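DegT/DnrJ/EryC1/StrS aminotransferase (Brucella abortus 2308, PDB 4QGR) probably acts as a pyridoxal-phosphate-dependent aminotransferase of the DegT/DnrJ/EryC1/StrS family, moving amino groups between substrates. Local coordinates at residues D280-P285 with G376-K381; N275-D280 with K369-I374. All coordinates share one frame; numbering follows the deposited sequence.

Contact 1: residues D280-P285 with G376-K381; sequences DVVKVP and GFHGKK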
loop_
_atom_site.group_PDB
_atom_site.type_symbol
_atom_site.label_atom_id
_atom_site.label_comp_id
_atom_site.label_asym_id
_atom_site.label_seq_id
_atom_site.Cartn_x
_atom_site.Cartn_y
_atom_site.Cartn_z
ATOM N N ASP A 280 -22.969 35.376 10.113
ATOM C CA ASP A 280 -22.744 36.756 10.537
ATOM C C ASP A 280 -21.563 36.988 11.474
ATOM O O ASP A 280 -21.234 38.143 11.750
ATOM C CB ASP A 280 -24.013 37.320 11.188
ATOM C CG ASP A 280 -24.427 36.570 12.431
ATOM O OD1 ASP A 280 -24.325 35.306 12.517
ATOM O OD2 ASP A 280 -24.881 37.235 13.360
ATOM N N VAL A 281 -20.953 35.926 12.006
ATOM C CA VAL A 281 -19.804 36.069 12.899
ATOM C C VAL A 281 -18.508 35.444 12.342
ATOM O O VAL A 281 -17.425 35.809 12.778
ATOM C CB VAL A 281 -20.070 35.481 14.303
ATOM C CG1 VAL A 281 -21.079 36.320 15.065
ATOM C CG2 VAL A 281 -20.522 34.022 14.236
ATOM N N VAL A 282 -18.614 34.484 11.419
ATOM C CA VAL A 282 -17.446 33.913 10.777
ATOM C C VAL A 282 -17.748 33.685 9.296
ATOM O O VAL A 282 -18.887 33.771 8.877
ATOM C CB VAL A 282 -16.999 32.564 11.405
ATOM C CG1 VAL A 282 -16.475 32.768 12.821
ATOM C CG2 VAL A 282 -18.097 31.517 11.364
ATOM N N LYS A 283 -16.715 33.376 8.526
ATOM C CA LYS A 283 -16.887 33.088 7.130
ATOM C C LYS A 283 -17.240 31.621 6.984
ATOM O O LYS A 283 -16.498 30.759 7.429
ATOM C CB LYS A 283 -15.624 33.462 6.371
ATOM C CG LYS A 283 -15.658 33.221 4.880
ATOM C CD LYS A 283 -14.532 34.015 4.205
ATOM C CE LYS A 283 -14.589 33.949 2.695
ATOM N NZ LYS A 283 -14.620 32.545 2.261
ATOM N N VAL A 284 -18.380 31.349 6.364
ATOM C CA VAL A 284 -18.910 29.990 6.304
ATOM C C VAL A 284 -18.755 29.421 4.884
ATOM O O VAL A 284 -18.729 30.160 3.905
ATOM C CB VAL A 284 -20.384 29.877 6.789
ATOM C CG1 VAL A 284 -20.523 30.308 8.245
ATOM C CG2 VAL A 284 -21.338 30.673 5.914
ATOM N N PRO A 285 -18.632 28.102 4.787
ATOM C CA PRO A 285 -18.505 27.447 3.499
ATOM C C PRO A 285 -19.864 27.318 2.783
ATOM O O PRO A 285 -20.550 26.315 2.885
ATOM C CB PRO A 285 -17.905 26.087 3.887
ATOM C CG PRO A 285 -18.491 25.802 5.251
ATOM C CD PRO A 285 -18.512 27.145 5.922
ATOM N N GLY A 376 -20.623 33.468 20.954
ATOM C CA GLY A 376 -20.222 34.105 22.199
ATOM C C GLY A 376 -18.815 34.654 22.114
ATOM O O GLY A 376 -18.553 35.758 22.573
ATOM N N PHE A 377 -17.894 33.877 21.535
ATOM C CA PHE A 377 -16.527 34.328 21.308
ATOM C C PHE A 377 -16.498 35.629 20.531
ATOM O O PHE A 377 -15.681 36.501 20.822
ATOM C CB PHE A 377 -15.711 33.276 20.522
ATOM C CG PHE A 377 -14.263 33.662 20.316
ATOM C CD1 PHE A 377 -13.342 33.558 21.359
ATOM C CD2 PHE A 377 -13.826 34.156 19.093
ATOM C CE1 PHE A 377 -12.025 33.927 21.169
ATOM C CE2 PHE A 377 -12.495 34.513 18.896
ATOM C CZ PHE A 377 -11.600 34.406 19.943
ATOM N N HIS A 378 -17.386 35.757 19.535
ATOM C CA HIS A 378 -17.421 36.919 18.685
ATOM C C HIS A 378 -18.376 38.014 19.199
ATOM O O HIS A 378 -18.796 38.881 18.454
ATOM C CB HIS A 378 -17.732 36.484 17.249
ATOM C CG HIS A 378 -16.576 35.821 16.582
ATOM N ND1 HIS A 378 -15.379 36.469 16.379
ATOM C CD2 HIS A 378 -16.418 34.569 16.093
ATOM C CE1 HIS A 378 -14.530 35.646 15.795
ATOM N NE2 HIS A 378 -15.140 34.490 15.598
ATOM N N GLY A 379 -18.706 37.956 20.480
ATOM C CA GLY A 379 -19.395 39.058 21.145
ATOM C C GLY A 379 -20.896 39.069 20.985
ATOM O O GLY A 379 -21.517 40.063 21.345
ATOM N N LYS A 380 -21.488 37.995 20.446
ATOM C CA LYS A 380 -22.960 37.850 20.400
ATOM C C LYS A 380 -23.446 37.406 21.785
ATOM O O LYS A 380 -22.924 36.446 22.334
ATOM C CB LYS A 380 -23.394 36.843 19.325
ATOM N N LYS A 381 -24.425 38.113 22.361
ATOM C CA LYS A 381 -24.873 37.847 23.750
ATOM C C LYS A 381 -25.635 36.522 23.895
ATOM O O LYS A 381 -26.108 35.950 22.913
ATOM C CB LYS A 381 -25.725 39.013 24.288
#

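Contact 2: residues N275-D280 with K369-I374; sequences NEALKD and KIIGVI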
loop_
_atom_site.group_PDB
_atom_site.type_symbol
_atom_site.label_atom_id
_atom_site.label_comp_id
_atom_site.label_asym_id
_atom_site.label_seq_id
_atom_site.Cartn_x
_atom_site.Cartn_y
_atom_site.Cartn_z
ATOM N N ASN A 275 -24.190 26.917 8.631
ATOM C CA ASN A 275 -23.989 28.081 7.748
ATOM C C ASN A 275 -24.967 29.206 8.115
ATOM O O ASN A 275 -24.538 30.345 8.281
ATOM C CB ASN A 275 -24.122 27.721 6.262
ATOM C CG ASN A 275 -22.900 26.958 5.724
ATOM O OD1 ASN A 275 -21.854 26.849 6.383
ATOM N ND2 ASN A 275 -23.017 26.473 4.504
ATOM N N GLU A 276 -26.243 28.858 8.296
ATOM C CA GLU A 276 -27.269 29.860 8.608
ATOM C C GLU A 276 -27.045 30.485 9.983
ATOM O O GLU A 276 -27.287 31.662 10.171
ATOM C CB GLU A 276 -28.684 29.264 8.479
ATOM C CG GLU A 276 -29.028 28.949 7.022
ATOM C CD GLU A 276 -28.906 30.174 6.094
ATOM O OE1 GLU A 276 -29.410 31.273 6.459
ATOM O OE2 GLU A 276 -28.294 30.058 5.000
ATOM N N ALA A 277 -26.516 29.718 10.935
ATOM C CA ALA A 277 -26.377 30.224 12.297
ATOM C C ALA A 277 -25.094 31.023 12.479
ATOM O O ALA A 277 -25.013 31.857 13.390
ATOM C CB ALA A 277 -26.426 29.070 13.288
ATOM N N LEU A 278 -24.089 30.767 11.639
ATOM C CA LEU A 278 -22.745 31.335 11.854
ATOM C C LEU A 278 -22.315 32.414 10.873
ATOM O O LEU A 278 -21.304 33.078 11.093
ATOM C CB LEU A 278 -21.698 30.198 11.836
ATOM C CG LEU A 278 -21.775 29.242 13.036
ATOM C CD1 LEU A 278 -20.877 28.041 12.806
ATOM C CD2 LEU A 278 -21.414 29.952 14.331
ATOM N N LYS A 279 -23.059 32.582 9.784
ATOM C CA LYS A 279 -22.622 33.422 8.692
ATOM C C LYS A 279 -22.350 34.887 9.055
ATOM O O LYS A 279 -21.567 35.551 8.366
ATOM C CB LYS A 279 -23.634 33.374 7.537
ATOM C CG LYS A 279 -24.988 33.929 7.860
ATOM C CD LYS A 279 -25.933 33.656 6.699
ATOM C CE LYS A 279 -27.359 34.030 7.075
ATOM N NZ LYS A 279 -28.276 33.728 5.936
ATOM N N ASP A 280 -22.969 35.376 10.113
ATOM C CA ASP A 280 -22.744 36.756 10.537
ATOM C C ASP A 280 -21.563 36.988 11.474
ATOM O O ASP A 280 -21.234 38.143 11.750
ATOM C CB ASP A 280 -24.013 37.320 11.188
ATOM C CG ASP A 280 -24.427 36.570 12.431
ATOM O OD1 ASP A 280 -24.325 35.306 12.517
ATOM O OD2 ASP A 280 -24.881 37.235 13.360
ATOM N N LYS A 369 -24.552 23.892 20.975
ATOM C CA LYS A 369 -23.518 24.256 21.917
ATOM C C LYS A 369 -22.339 24.854 21.159
ATOM O O LYS A 369 -21.773 25.904 21.553
ATOM C CB LYS A 369 -23.074 23.033 22.711
ATOM C CG LYS A 369 -22.093 23.365 23.815
ATOM C CD LYS A 369 -21.352 22.134 24.310
ATOM C CE LYS A 369 -20.657 22.461 25.626
ATOM N NZ LYS A 369 -19.724 21.368 26.050
ATOM N N ILE A 370 -21.994 24.205 20.046
ATOM C CA ILE A 370 -20.880 24.670 19.229
ATOM C C ILE A 370 -21.211 26.058 18.695
ATOM O O ILE A 370 -20.422 26.979 18.816
ATOM C CB ILE A 370 -20.572 23.680 18.077
ATOM C CG1 ILE A 370 -20.069 22.328 18.615
ATOM C CG2 ILE A 370 -19.544 24.256 17.131
ATOM C CD1 ILE A 370 -20.214 21.180 17.655
ATOM N N ILE A 371 -22.390 26.208 18.108
ATOM C CA ILE A 371 -22.823 27.518 17.609
ATOM C C ILE A 371 -22.732 28.572 18.714
ATOM O O ILE A 371 -22.278 29.681 18.484
ATOM C CB ILE A 371 -24.246 27.444 16.990
ATOM C CG1 ILE A 371 -24.159 26.796 15.623
ATOM C CG2 ILE A 371 -24.901 28.815 16.867
ATOM C CD1 ILE A 371 -25.456 26.171 15.160
ATOM N N GLY A 372 -23.168 28.215 19.901
ATOM C CA GLY A 372 -23.223 29.159 21.007
ATOM C C GLY A 372 -21.837 29.655 21.388
ATOM O O GLY A 372 -21.643 30.814 21.699
ATOM N N VAL A 373 -20.867 28.762 21.388
ATOM C CA VAL A 373 -19.544 29.140 21.835
ATOM C C VAL A 373 -18.916 30.059 20.809
ATOM O O VAL A 373 -18.269 31.060 21.175
ATOM C CB VAL A 373 -18.658 27.895 22.099
ATOM C CG1 VAL A 373 -17.222 28.305 22.395
ATOM C CG2 VAL A 373 -19.213 27.082 23.248
ATOM N N ILE A 374 -19.121 29.749 19.520
ATOM C CA ILE A 374 -18.542 30.548 18.458
ATOM C C ILE A 374 -19.157 31.969 18.461
ATOM O O ILE A 374 -18.431 32.967 18.399
ATOM C CB ILE A 374 -18.705 29.865 17.079
ATOM C CG1 ILE A 374 -17.932 28.541 17.061
ATOM C CG2 ILE A 374 -18.220 30.780 15.947
ATOM C CD1 ILE A 374 -18.160 27.681 15.844
#

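Contact 1: residues D280-P285 with G376-K381
V281 and V282 pack against H378 in a mixed apolar and aromatic contact, joining the loop that leaves helix 247-278 to the capped C-terminal end of helix 364-377. It illustrates how the residue that closes a helix can also serve as a packing surface. H378 is the first residue to depart from helical backbone angles, and G379, with a phi of 84°, follows as the C-prime residue of a Schellman motif. The amide N of G379 lies 3.0 Å from the carbonyl O of G376, while K380 N turns back to R375 O.

The approach is close at the base of the side chains: V281 CB and H378 CB are 3.9 Å apart, and the two side chains meet at an oblique angle. With chi1 at -74°, CG of H378 stands anti to its own carbonyl carbon, which lays the imidazole alongside V281 and V282. The ring lies between two groups. On one face rests the carbonyl O of V281, 3.7 Å from H378 CD2 and displaced toward the rim; on the opposite face F377 CD2, from the preceding residue, sits over the ring centre. V282 approaches the ring obliquely. Its CG1 methyl reaches to 3.5 Å from H378 NE2, the two side chains crossing nearly at right angles. NE2 is hydrogen-bonded to S302 OG, a bond that would limit rotation of the imidazole.

Other elements surround this junction. V282 also lies on I300 of strand 298-301, K283 shares backbone hydrogen bonds with E301 of that strand, and F377 leans on L308 and Q311, so the loop is tied to strand 298-301 while helix 305-314 packs on F377 at the helix end.

Contact 2: residues N275-D280 with K369-I374
L278 and I371 bring the backbones of two helices to a CA-CA separation of 6.9 Å, where the last turn of helix 247-278 passes helix 364-377. This is helix-helix packing within the C-terminal small domain expected of a fold-type I pyridoxal-phosphate enzyme, and it shows how close approach can be paid for by a small residue on one side and branched residues on the other. The small residue is A277. Its single methyl faces the fork of I371, with CB 3.9 Å from I371 CG2 and nearer still to the end of the longer branch. In I371, CG2 lies anti to the backbone N while CG1 is anti to the carbonyl carbon (chi1 -76°), and both branches consequently reach the alanine.

One residue further on, L278 engages the next turn of helix 364-377. Its CG comes within 4.3 Å of I371 CG1, a looser touch, but its two methyls pack on I374, whose side chain it meets at about a right angle. CD2 packs 3.7 Å from I374 CG2, and CD1 stands 4.1 Å from I374 CD1, so each methyl of the leucine meets a different branch of the isoleucine. L278 and I374 are buried, and I374 goes on to touch L308 and L312 of helix 305-314.

A salt bridge lies on the solvent-exposed side of the first helix: K279 NZ meets E276 OE1 at 2.8 Å, approaching on the syn side and 29° out of the carboxylate plane. The apolar seam itself is at its tightest where A277 CB meets I371 CD1, at 3.6 Å.

In the fold
The two contacts are successive parts of one seam between the end of helix 247-278, with the loop after it, and helix 364-377. Their centres are about 6 Å apart, and D280 belongs to both. D280 OD1 forms a salt bridge with NH1 of R375, the residue between the two segments of that helix. The loop of contact 1 also folds back on the helix of contact 2: P285 O and N275 ND2 are a probable hydrogen bond at 3.0 Å, and V284 CG1 packs 3.8 Å from L278 CB. Both contacts lie away from the pyridoxal phosphate pocket and K199; they are structural packing within the C-terminal part of the fold.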